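Side-chain contacts in lysine-sensitive aspartokinase 3 (Escherichia coli, PDB 2J0W), which catalyses the ATP-dependent phosphorylation of L-aspartate to 4-phospho-L-aspartate, the first step toward lysine, which acts as its allosteric inhibitor: residues A[70-73]-A[74-78]; A[88-91]-A[92-95]. One frame throughout, in Å; residues are numbered along the deposited sequence.

Both contacts are local, each made along a single helix of the aspartokinase region, and the two helices, 57-75 and 82-102, follow one another in the chain. Contact 1 lies at the C-terminal end of the first, where the helix gives way to a turn; contact 2 lies within the second and keeps regular helical bonding throughout. Both have a buried apolar side, which packs in part on helix 108-131, and an exposed charged side. They meet through Phe72, whose CZ comes within 3.2 Å of Glu89 OE2 while its CE1 packs on Leu92 CD1. A methyl-to-ring CH-pi contact marks contact 1; contact 2 pairs aliphatic branches and adds a loose arginine-glutamate neighbourhood.

Contact 1: A[70-73]-A[74-78]; sequences IQFA and ILERL
Leu75 lays its CD2 methyl squarely over the middle of the Phe72 ring, a CH-pi contact with the carbon 3.6 Å from the ring centroid and only 9° off the normal. The leucine gets there because its CG stands anti to the backbone N (chi1 -164°), which sets it alongside the phenylalanine, both side chains pointing the same way. Glu76 reaches the same ring differently: OE1 comes to its edge, 4.1 Å from Phe72 CD2, with the carboxylate turned almost perpendicular to the ring.

The backbone shows where the helix runs out. Gln71 O accepts from Leu75 N at 3.0 Å, and Phe72 O from Glu76 N at 2.8 Å, the latter nearly straight at 169°. After that the pattern shortens by a residue: Arg77 N is satisfied by Ile74 O and Leu78 N by Leu75 O, the second closing a type I turn from Leu75 to Leu78. At Ala73 O the side chain of Arg77 packs instead, its CG 3.2 Å away.

Around this helix end, Gln71 and Ile74 lean on Leu125 of helix 108-131, and Ile74 also meets Met20 of helix 17-27. Leu75 turns to Ile84 of helix 82-102, while Ile70 rests on Ile44 of helix 44-51.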
ATOM      1  N   ILE A  70     -36.043 -24.975  19.703  1.00 47.42           N
ATOM      2  CA  ILE A  70     -35.750 -25.106  18.274  1.00 48.60           C
ATOM      3  C   ILE A  70     -35.600 -26.555  17.792  1.00 48.63           C
ATOM      4  O   ILE A  70     -36.080 -26.914  16.715  1.00 46.47           O
ATOM      5  CB  ILE A  70     -34.467 -24.298  17.903  1.00 46.82           C
ATOM      6  CG1 ILE A  70     -34.779 -22.803  17.933  1.00 35.66           C
ATOM      7  CG2 ILE A  70     -33.953 -24.703  16.529  1.00 34.80           C
ATOM      8  CD1 ILE A  70     -33.558 -21.927  17.812  1.00 22.54           C
ATOM      9  N   GLN A  71     -34.942 -27.379  18.599  1.00 51.12           N
ATOM     10  CA  GLN A  71     -34.722 -28.779  18.259  1.00 53.26           C
ATOM     11  C   GLN A  71     -35.989 -29.607  18.377  1.00 54.33           C
ATOM     12  O   GLN A  71     -36.204 -30.534  17.596  1.00 55.08           O
ATOM     13  CB  GLN A  71     -33.651 -29.394  19.164  1.00 49.63           C
ATOM     14  CG  GLN A  71     -32.331 -28.677  19.113  1.00 49.83           C
ATOM     15  CD  GLN A  71     -31.874 -28.436  17.701  1.00 50.65           C
ATOM     16  OE1 GLN A  71     -31.897 -29.337  16.870  1.00 63.98           O
ATOM     17  NE2 GLN A  71     -31.452 -27.212  17.415  1.00 57.51           N
ATOM     18  N   PHE A  72     -36.825 -29.297  19.362  1.00 53.68           N
ATOM     19  CA  PHE A  72     -38.048 -30.064  19.523  1.00 55.43           C
ATOM     20  C   PHE A  72     -39.134 -29.636  18.542  1.00 55.53           C
ATOM     21  O   PHE A  72     -40.011 -30.423  18.204  1.00 55.78           O
ATOM     22  CB  PHE A  72     -38.528 -30.002  20.977  1.00 54.53           C
ATOM     23  CG  PHE A  72     -37.845 -31.008  21.872  1.00 57.58           C
ATOM     24  CD1 PHE A  72     -36.463 -30.990  22.030  1.00 58.61           C
ATOM     25  CD2 PHE A  72     -38.576 -32.001  22.519  1.00 56.08           C
ATOM     26  CE1 PHE A  72     -35.815 -31.946  22.815  1.00 55.31           C
ATOM     27  CE2 PHE A  72     -37.935 -32.962  23.308  1.00 56.75           C
ATOM     28  CZ  PHE A  72     -36.550 -32.930  23.454  1.00 52.80           C
ATOM     29  N   ALA A  73     -39.063 -28.402  18.058  1.00 54.56           N
ATOM     30  CA  ALA A  73     -40.048 -27.938  17.092  1.00 56.14           C
ATOM     31  C   ALA A  73     -40.015 -28.913  15.922  1.00 62.45           C
ATOM     32  O   ALA A  73     -41.050 -29.239  15.333  1.00 66.55           O
ATOM     33  CB  ALA A  73     -39.697 -26.544  16.611  1.00 45.66           C
ATOM     34  N   ILE A  74     -38.808 -29.373  15.601  1.00 61.58           N
ATOM     35  CA  ILE A  74     -38.572 -30.310  14.508  1.00 59.61           C
ATOM     36  C   ILE A  74     -38.859 -31.744  14.925  1.00 63.02           C
ATOM     37  O   ILE A  74     -39.500 -32.500  14.199  1.00 64.36           O
ATOM     38  CB  ILE A  74     -37.114 -30.258  14.071  1.00 53.51           C
ATOM     39  CG1 ILE A  74     -36.786 -28.877  13.509  1.00 44.89           C
ATOM     40  CG2 ILE A  74     -36.841 -31.374  13.081  1.00 48.12           C
ATOM     41  CD1 ILE A  74     -35.312 -28.603  13.476  1.00 41.75           C
ATOM     42  N   LEU A  75     -38.342 -32.104  16.094  1.00 64.70           N
ATOM     43  CA  LEU A  75     -38.480 -33.428  16.675  1.00 66.03           C
ATOM     44  C   LEU A  75     -39.940 -33.881  16.788  1.00 68.13           C
ATOM     45  O   LEU A  75     -40.299 -34.967  16.338  1.00 68.08           O
ATOM     46  CB  LEU A  75     -37.835 -33.414  18.063  1.00 67.77           C
ATOM     47  CG  LEU A  75     -37.528 -34.752  18.724  1.00 69.69           C
ATOM     48  CD1 LEU A  75     -36.467 -35.493  17.912  1.00 59.73           C
ATOM     49  CD2 LEU A  75     -37.044 -34.507  20.147  1.00 74.13           C
ATOM     50  N   GLU A  76     -40.762 -33.025  17.390  1.00 70.00           N
ATOM     51  CA  GLU A  76     -42.184 -33.288  17.598  1.00 73.17           C
ATOM     52  C   GLU A  76     -43.005 -33.411  16.312  1.00 75.04           C
ATOM     53  O   GLU A  76     -44.223 -33.558  16.382  1.00 78.11           O
ATOM     54  CB  GLU A  76     -42.807 -32.185  18.453  1.00 74.42           C
ATOM     55  CG  GLU A  76     -42.245 -32.077  19.858  1.00 78.81           C
ATOM     56  CD  GLU A  76     -42.727 -30.836  20.598  1.00 87.83           C
ATOM     57  OE1 GLU A  76     -42.381 -30.706  21.791  1.00 91.12           O
ATOM     58  OE2 GLU A  76     -43.439 -29.993  20.000  1.00 85.86           O
ATOM     59  N   ARG A  77     -42.354 -33.349  15.150  1.00 71.73           N
ATOM     60  CA  ARG A  77     -43.074 -33.457  13.877  1.00 69.30           C
ATOM     61  C   ARG A  77     -42.701 -34.730  13.127  1.00 70.81           C
ATOM     62  O   ARG A  77     -43.295 -35.069  12.101  1.00 69.73           O
ATOM     63  CB  ARG A  77     -42.778 -32.242  12.999  1.00 68.88           C
ATOM     64  CG  ARG A  77     -43.130 -30.912  13.617  1.00 73.50           C
ATOM     65  CD  ARG A  77     -44.461 -30.402  13.112  1.00 78.24           C
ATOM     66  NE  ARG A  77     -44.447 -30.260  11.660  1.00 85.26           N
ATOM     67  CZ  ARG A  77     -45.366 -29.610  10.954  1.00 91.20           C
ATOM     68  NH1 ARG A  77     -46.394 -29.027  11.561  1.00 93.74           N
ATOM     69  NH2 ARG A  77     -45.255 -29.537   9.634  1.00 93.94           N
ATOM     70  N   LEU A  78     -41.686 -35.416  13.633  1.00 72.58           N
ATOM     71  CA  LEU A  78     -41.221 -36.651  13.023  1.00 74.32           C
ATOM     72  C   LEU A  78     -42.236 -37.766  13.248  1.00 76.61           C
ATOM     73  O   LEU A  78     -43.137 -37.641  14.084  1.00 76.05           O
ATOM     74  CB  LEU A  78     -39.902 -37.068  13.653  1.00 73.84           C
ATOM     75  CG  LEU A  78     -38.737 -36.106  13.515  1.00 75.08           C
ATOM     76  CD1 LEU A  78     -37.903 -36.180  14.777  1.00 76.87           C
ATOM     77  CD2 LEU A  78     -37.926 -36.450  12.269  1.00 70.81           C
TER

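Contact 2: A[88-91]-A[92-95]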
ATOM      1  N   ILE A  88     -30.505 -36.447  21.020  1.00 60.25           N
ATOM      2  CA  ILE A  88     -30.647 -35.018  21.215  1.00 56.84           C
ATOM      3  C   ILE A  88     -30.469 -34.722  22.698  1.00 59.31           C
ATOM      4  O   ILE A  88     -29.767 -33.779  23.067  1.00 61.90           O
ATOM      5  CB  ILE A  88     -32.029 -34.498  20.773  1.00 49.75           C
ATOM      6  CG1 ILE A  88     -32.277 -34.810  19.293  1.00 47.73           C
ATOM      7  CG2 ILE A  88     -32.103 -32.993  20.996  1.00 42.97           C
ATOM      8  CD1 ILE A  88     -31.242 -34.255  18.349  1.00 43.38           C
ATOM      9  N   GLU A  89     -31.095 -35.537  23.543  1.00 59.03           N
ATOM     10  CA  GLU A  89     -31.007 -35.363  24.989  1.00 60.17           C
ATOM     11  C   GLU A  89     -29.558 -35.410  25.463  1.00 60.14           C
ATOM     12  O   GLU A  89     -29.164 -34.653  26.355  1.00 59.19           O
ATOM     13  CB  GLU A  89     -31.810 -36.443  25.709  1.00 68.59           C
ATOM     14  CG  GLU A  89     -33.321 -36.308  25.596  1.00 74.50           C
ATOM     15  CD  GLU A  89     -33.851 -35.030  26.208  1.00 84.65           C
ATOM     16  OE1 GLU A  89     -33.272 -34.545  27.206  1.00 87.46           O
ATOM     17  OE2 GLU A  89     -34.868 -34.520  25.695  1.00 92.60           O
ATOM     18  N   ARG A  90     -28.766 -36.306  24.878  1.00 60.15           N
ATOM     19  CA  ARG A  90     -27.359 -36.400  25.251  1.00 60.94           C
ATOM     20  C   ARG A  90     -26.710 -35.097  24.845  1.00 58.25           C
ATOM     21  O   ARG A  90     -26.158 -34.380  25.682  1.00 59.22           O
ATOM     22  CB  ARG A  90     -26.679 -37.578  24.543  1.00 69.69           C
ATOM     23  CG  ARG A  90     -26.663 -38.883  25.353  1.00 79.62           C
ATOM     24  CD  ARG A  90     -27.971 -39.098  26.145  1.00 89.20           C
ATOM     25  NE  ARG A  90     -28.089 -38.186  27.289  1.00 90.72           N
ATOM     26  CZ  ARG A  90     -29.219 -37.928  27.942  1.00 82.37           C
ATOM     27  NH1 ARG A  90     -30.351 -38.512  27.572  1.00 82.81           N
ATOM     28  NH2 ARG A  90     -29.219 -37.080  28.964  1.00 73.57           N
ATOM     29  N   LEU A  91     -26.805 -34.781  23.557  1.00 55.90           N
ATOM     30  CA  LEU A  91     -26.228 -33.550  23.034  1.00 51.63           C
ATOM     31  C   LEU A  91     -26.670 -32.384  23.917  1.00 49.67           C
ATOM     32  O   LEU A  91     -25.835 -31.634  24.439  1.00 43.64           O
ATOM     33  CB  LEU A  91     -26.665 -33.340  21.579  1.00 40.17           C
ATOM     34  CG  LEU A  91     -26.307 -34.512  20.654  1.00 42.97           C
ATOM     35  CD1 LEU A  91     -26.738 -34.198  19.244  1.00 47.47           C
ATOM     36  CD2 LEU A  91     -24.810 -34.784  20.693  1.00 35.29           C
ATOM     37  N   LEU A  92     -27.979 -32.245  24.110  1.00 49.39           N
ATOM     38  CA  LEU A  92     -28.477 -31.166  24.950  1.00 49.67           C
ATOM     39  C   LEU A  92     -27.863 -31.246  26.331  1.00 50.09           C
ATOM     40  O   LEU A  92     -27.392 -30.245  26.863  1.00 55.32           O
ATOM     41  CB  LEU A  92     -29.996 -31.211  25.051  1.00 48.59           C
ATOM     42  CG  LEU A  92     -30.698 -30.724  23.786  1.00 48.91           C
ATOM     43  CD1 LEU A  92     -32.182 -30.670  24.042  1.00 44.43           C
ATOM     44  CD2 LEU A  92     -30.170 -29.344  23.392  1.00 44.47           C
ATOM     45  N   GLU A  93     -27.849 -32.438  26.908  1.00 49.61           N
ATOM     46  CA  GLU A  93     -27.275 -32.600  28.231  1.00 50.76           C
ATOM     47  C   GLU A  93     -25.799 -32.216  28.215  1.00 48.73           C
ATOM     48  O   GLU A  93     -25.323 -31.516  29.114  1.00 50.41           O
ATOM     49  CB  GLU A  93     -27.435 -34.047  28.716  1.00 55.77           C
ATOM     50  CG  GLU A  93     -26.868 -34.306  30.116  1.00 73.09           C
ATOM     51  CD  GLU A  93     -27.516 -33.442  31.197  1.00 88.55           C
ATOM     52  OE1 GLU A  93     -28.762 -33.452  31.290  1.00100.81           O
ATOM     53  OE2 GLU A  93     -26.783 -32.759  31.954  1.00 84.78           O
ATOM     54  N   ASN A  94     -25.070 -32.651  27.192  1.00 46.58           N
ATOM     55  CA  ASN A  94     -23.648 -32.333  27.142  1.00 44.74           C
ATOM     56  C   ASN A  94     -23.454 -30.840  26.973  1.00 42.25           C
ATOM     57  O   ASN A  94     -22.577 -30.238  27.600  1.00 40.44           O
ATOM     58  CB  ASN A  94     -22.957 -33.077  26.005  1.00 46.33           C
ATOM     59  CG  ASN A  94     -21.447 -33.085  26.159  1.00 58.13           C
ATOM     60  OD1 ASN A  94     -20.719 -32.528  25.333  1.00 64.19           O
ATOM     61  ND2 ASN A  94     -20.966 -33.713  27.234  1.00 58.85           N
ATOM     62  N   ILE A  95     -24.285 -30.243  26.127  1.00 41.42           N
ATOM     63  CA  ILE A  95     -24.213 -28.808  25.888  1.00 44.09           C
ATOM     64  C   ILE A  95     -24.361 -28.139  27.248  1.00 43.14           C
ATOM     65  O   ILE A  95     -23.610 -27.213  27.598  1.00 39.60           O
ATOM     66  CB  ILE A  95     -25.354 -28.345  24.933  1.00 49.02           C
ATOM     67  CG1 ILE A  95     -25.073 -28.847  23.514  1.00 50.20           C
ATOM     68  CG2 ILE A  95     -25.491 -26.832  24.956  1.00 38.90           C
ATOM     69  CD1 ILE A  95     -26.128 -28.470  22.486  1.00 42.50           C
TER
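Ile88 and Leu92 form the tight side of this helical stretch, one turn apart and pointing the same way, with Ile88 CG2 3.8 Å from Leu92 CD1. With the isoleucine's CG1 turned beside its own backbone N, CG2 is the branch that meets the leucine. Leu92 CG also sits 3.3 Å from Ile88 O, so the leucine packs against backbone as well as side chain. Four successive i to i+4 backbone hydrogen bonds span the stretch, from Leu92 N to Ile88 O through to Ile95 N to Leu91 O. The same side faces helix 108-131, where Ile88, Leu91 and Leu92 all touch Met121.

Across the helix the packing is looser. Arg90, bent at chi2 and chi3, curls back until NH2 lies 3.5 Å from Glu93 CB. Its guanidinium is nearly parallel to the Glu93 carboxylate, the planes 8° apart, yet NH2 stops 4.3 Å from OE1, beyond a salt bridge. At that separation, on an exposed surface, the attraction is probably modest.

Glu89, by contrast, has a true ionic partner, its OE1 bridging to Arg68 of helix 57-75. The salt bridge and the apolar packing tie the helix to its neighbours.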